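Putative sugar ABC transport system, substrate-binding protein (Bordetella parapertussis, PDB 5IX8) probably binds a carbohydrate as the solute-binding component of a sugar ABC transporter. Local coordinates at residues V75-L80 and I266-G271. Residues are numbered along the deposited sequence; the frame is centred on the assembly and turned at random.
Sequences VDYAVL and IREHEG
Y77 reaches from strand 77-80 to E268 and H269 on the last turn of helix 254-270, joining the parallel sheet of one lobe of this periplasmic binding protein fold to a helix packed on it. The one direct hydrogen bond between the two segments runs from Y77 OH to E268 OE1, only 2.5 Å long and nearly in line with the C-O bond of the acceptor. That oxygen lies at the edge of the tyrosine ring, in its plane, while the carboxylate as a whole is turned 85° from the ring. A bend at chi2 (-81°) brings the E268 carboxylate round to the phenol; its OE2 forms a salt bridge with K101 of strand 101-105, which probably stabilises the negative charge.

The packing falls to H269, whose CB sits 3.3 Å from Y77 OH, near the plane of the phenol ring. The two rings meet obliquely, their centroids 5.9 Å apart.

D76 and H269 are linked by a single water. D76 OD2 accepts from the backbone N of K17, while OD1 lies obliquely to the imidazole, 4.0 Å from H269 NE2. The water donates to D76 OD1 at 2.8 Å and lies in the imidazole plane, 3.0 Å from H269 NE2.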
ATOM      1  N   VAL A  75       8.812 -21.980  -9.242  1.00 20.11           N
ATOM      2  CA  VAL A  75       7.758 -21.024  -9.541  1.00 17.20           C
ATOM      3  C   VAL A  75       7.988 -20.409 -10.923  1.00 16.34           C
ATOM      4  O   VAL A  75       9.098 -20.387 -11.456  1.00 17.14           O
ATOM      5  CB  VAL A  75       7.661 -19.945  -8.454  1.00 18.40           C
ATOM      6  CG1 VAL A  75       7.587 -20.566  -7.065  1.00 17.09           C
ATOM      7  CG2 VAL A  75       8.781 -18.967  -8.552  1.00 19.60           C
ATOM      8  N   ASP A  76       6.906 -19.931 -11.520  1.00 14.33           N
ATOM      9  CA  ASP A  76       6.975 -19.214 -12.790  1.00 14.22           C
ATOM     10  C   ASP A  76       7.072 -17.711 -12.607  1.00 14.68           C
ATOM     11  O   ASP A  76       7.750 -17.034 -13.398  1.00 15.33           O
ATOM     12  CB  ASP A  76       5.748 -19.562 -13.640  1.00 16.25           C
ATOM     13  CG  ASP A  76       5.673 -21.064 -13.929  1.00 17.94           C
ATOM     14  OD1 ASP A  76       6.519 -21.534 -14.703  1.00 19.08           O
ATOM     15  OD2 ASP A  76       4.810 -21.777 -13.387  1.00 18.19           O
ATOM     16  N   TYR A  77       6.460 -17.193 -11.547  1.00 13.97           N
ATOM     17  CA  TYR A  77       6.520 -15.786 -11.185  1.00 14.01           C
ATOM     18  C   TYR A  77       6.760 -15.673  -9.699  1.00 14.00           C
ATOM     19  O   TYR A  77       6.161 -16.405  -8.903  1.00 14.62           O
ATOM     20  CB  TYR A  77       5.236 -15.017 -11.512  1.00 14.55           C
ATOM     21  CG  TYR A  77       4.932 -15.040 -12.976  1.00 14.10           C
ATOM     22  CD1 TYR A  77       4.240 -16.096 -13.533  1.00 15.06           C
ATOM     23  CD2 TYR A  77       5.342 -14.005 -13.816  1.00 15.44           C
ATOM     24  CE1 TYR A  77       3.990 -16.140 -14.886  1.00 15.67           C
ATOM     25  CE2 TYR A  77       5.075 -14.041 -15.177  1.00 16.08           C
ATOM     26  CZ  TYR A  77       4.401 -15.112 -15.701  1.00 16.85           C
ATOM     27  OH  TYR A  77       4.157 -15.181 -17.052  1.00 17.98           O
ATOM     28  N   ALA A  78       7.609 -14.730  -9.333  1.00 12.58           N
ATOM     29  CA  ALA A  78       7.722 -14.266  -7.959  1.00 12.54           C
ATOM     30  C   ALA A  78       6.920 -12.991  -7.841  1.00 12.79           C
ATOM     31  O   ALA A  78       6.984 -12.150  -8.730  1.00 15.62           O
ATOM     32  CB  ALA A  78       9.192 -13.988  -7.623  1.00 13.42           C
ATOM     33  N   VAL A  79       6.153 -12.844  -6.762  1.00 11.01           N
ATOM     34  CA  VAL A  79       5.384 -11.630  -6.500  1.00 11.19           C
ATOM     35  C   VAL A  79       5.995 -10.967  -5.274  1.00 11.98           C
ATOM     36  O   VAL A  79       6.141 -11.614  -4.237  1.00 13.32           O
ATOM     37  CB  VAL A  79       3.898 -11.957  -6.263  1.00 11.74           C
ATOM     38  CG1 VAL A  79       3.096 -10.682  -5.936  1.00 13.81           C
ATOM     39  CG2 VAL A  79       3.325 -12.709  -7.458  1.00 12.92           C
ATOM     40  N   LEU A  80       6.366  -9.692  -5.392  1.00 12.02           N
ATOM     41  CA  LEU A  80       7.237  -9.037  -4.427  1.00 11.68           C
ATOM     42  C   LEU A  80       6.624  -7.720  -3.961  1.00 12.44           C
ATOM     43  O   LEU A  80       6.348  -6.843  -4.782  1.00 11.82           O
ATOM     44  CB  LEU A  80       8.612  -8.769  -5.058  1.00 10.48           C
ATOM     45  CG  LEU A  80       9.545  -7.883  -4.239  1.00 11.77           C
ATOM     46  CD1 LEU A  80       9.859  -8.567  -2.885  1.00 12.59           C
ATOM     47  CD2 LEU A  80      10.814  -7.574  -5.084  1.00 13.27           C
ATOM     48  N   ILE A 266      -1.586 -14.706 -15.772  1.00  9.04           N
ATOM     49  CA  ILE A 266      -2.039 -15.746 -16.707  1.00 10.10           C
ATOM     50  C   ILE A 266      -1.858 -15.274 -18.133  1.00 10.96           C
ATOM     51  O   ILE A 266      -1.390 -16.027 -19.008  1.00 11.87           O
ATOM     52  CB  ILE A 266      -3.508 -16.122 -16.455  1.00 10.52           C
ATOM     53  CG1 ILE A 266      -3.685 -16.779 -15.090  1.00 11.15           C
ATOM     54  CG2 ILE A 266      -4.014 -17.075 -17.539  1.00 12.50           C
ATOM     55  CD1 ILE A 266      -5.147 -16.834 -14.630  1.00 11.54           C
ATOM     56  N   ARG A 267      -2.228 -14.019 -18.391  1.00  9.93           N
ATOM     57  CA  ARG A 267      -2.103 -13.469 -19.734  1.00 10.11           C
ATOM     58  C   ARG A 267      -0.651 -13.387 -20.150  1.00 11.08           C
ATOM     59  O   ARG A 267      -0.297 -13.760 -21.277  1.00 12.19           O
ATOM     60  CB  ARG A 267      -2.786 -12.099 -19.779  1.00 10.02           C
ATOM     61  CG  ARG A 267      -4.307 -12.282 -19.757  1.00  9.33           C
ATOM     62  CD  ARG A 267      -4.973 -10.948 -19.486  1.00 11.29           C
ATOM     63  NE  ARG A 267      -6.412 -11.056 -19.730  1.00 12.00           N
ATOM     64  CZ  ARG A 267      -7.282 -11.507 -18.841  1.00 12.89           C
ATOM     65  NH1 ARG A 267      -6.892 -11.847 -17.601  1.00 13.13           N
ATOM     66  NH2 ARG A 267      -8.543 -11.577 -19.198  1.00 14.43           N
ATOM     67  N   GLU A 268       0.214 -12.882 -19.267  1.00 11.84           N
ATOM     68  CA  GLU A 268       1.636 -12.792 -19.613  1.00 13.39           C
ATOM     69  C   GLU A 268       2.189 -14.174 -19.932  1.00 12.94           C
ATOM     70  O   GLU A 268       2.871 -14.372 -20.947  1.00 13.42           O
ATOM     71  CB  GLU A 268       2.410 -12.158 -18.459  1.00 15.13           C
ATOM     72  CG  GLU A 268       3.663 -11.375 -18.879  1.00 17.96           C
ATOM     73  CD  GLU A 268       4.879 -12.253 -19.144  1.00 21.71           C
ATOM     74  OE1 GLU A 268       4.960 -13.383 -18.600  1.00 21.77           O
ATOM     75  OE2 GLU A 268       5.777 -11.795 -19.902  1.00 24.81           O
ATOM     76  N   HIS A 269       1.823 -15.155 -19.113  1.00 11.77           N
ATOM     77  CA  HIS A 269       2.355 -16.506 -19.237  1.00 13.07           C
ATOM     78  C   HIS A 269       1.933 -17.168 -20.538  1.00 14.49           C
ATOM     79  O   HIS A 269       2.717 -17.920 -21.141  1.00 17.56           O
ATOM     80  CB  HIS A 269       1.884 -17.328 -18.044  1.00 14.30           C
ATOM     81  CG  HIS A 269       2.627 -18.608 -17.858  1.00 16.86           C
ATOM     82  ND1 HIS A 269       1.989 -19.813 -17.689  1.00 19.30           N
ATOM     83  CD2 HIS A 269       3.957 -18.869 -17.781  1.00 19.00           C
ATOM     84  CE1 HIS A 269       2.889 -20.767 -17.507  1.00 19.54           C
ATOM     85  NE2 HIS A 269       4.092 -20.227 -17.587  1.00 20.35           N
ATOM     86  N   GLU A 270       0.697 -16.925 -20.980  1.00 13.97           N
ATOM     87  CA  GLU A 270       0.166 -17.599 -22.162  1.00 13.26           C
ATOM     88  C   GLU A 270       0.206 -16.724 -23.403  1.00 14.65           C
ATOM     89  O   GLU A 270      -0.361 -17.108 -24.436  1.00 15.45           O
ATOM     90  CB  GLU A 270      -1.262 -18.086 -21.874  1.00 14.02           C
ATOM     91  CG  GLU A 270      -1.270 -19.055 -20.669  1.00 14.72           C
ATOM     92  CD  GLU A 270      -2.566 -19.827 -20.467  1.00 16.47           C
ATOM     93  OE1 GLU A 270      -3.451 -19.755 -21.344  1.00 17.94           O
ATOM     94  OE2 GLU A 270      -2.663 -20.539 -19.423  1.00 17.08           O
ATOM     95  N   GLY A 271       0.873 -15.573 -23.337  1.00 14.99           N
ATOM     96  CA  GLY A 271       1.033 -14.746 -24.527  1.00 15.44           C
ATOM     97  C   GLY A 271      -0.250 -14.097 -24.989  1.00 16.87           C
ATOM     98  O   GLY A 271      -0.437 -13.870 -26.198  1.00 19.39           O
TER
HETATM   99  O   HOH W   1       7.008 -19.899 -16.929  1.00 43.85           O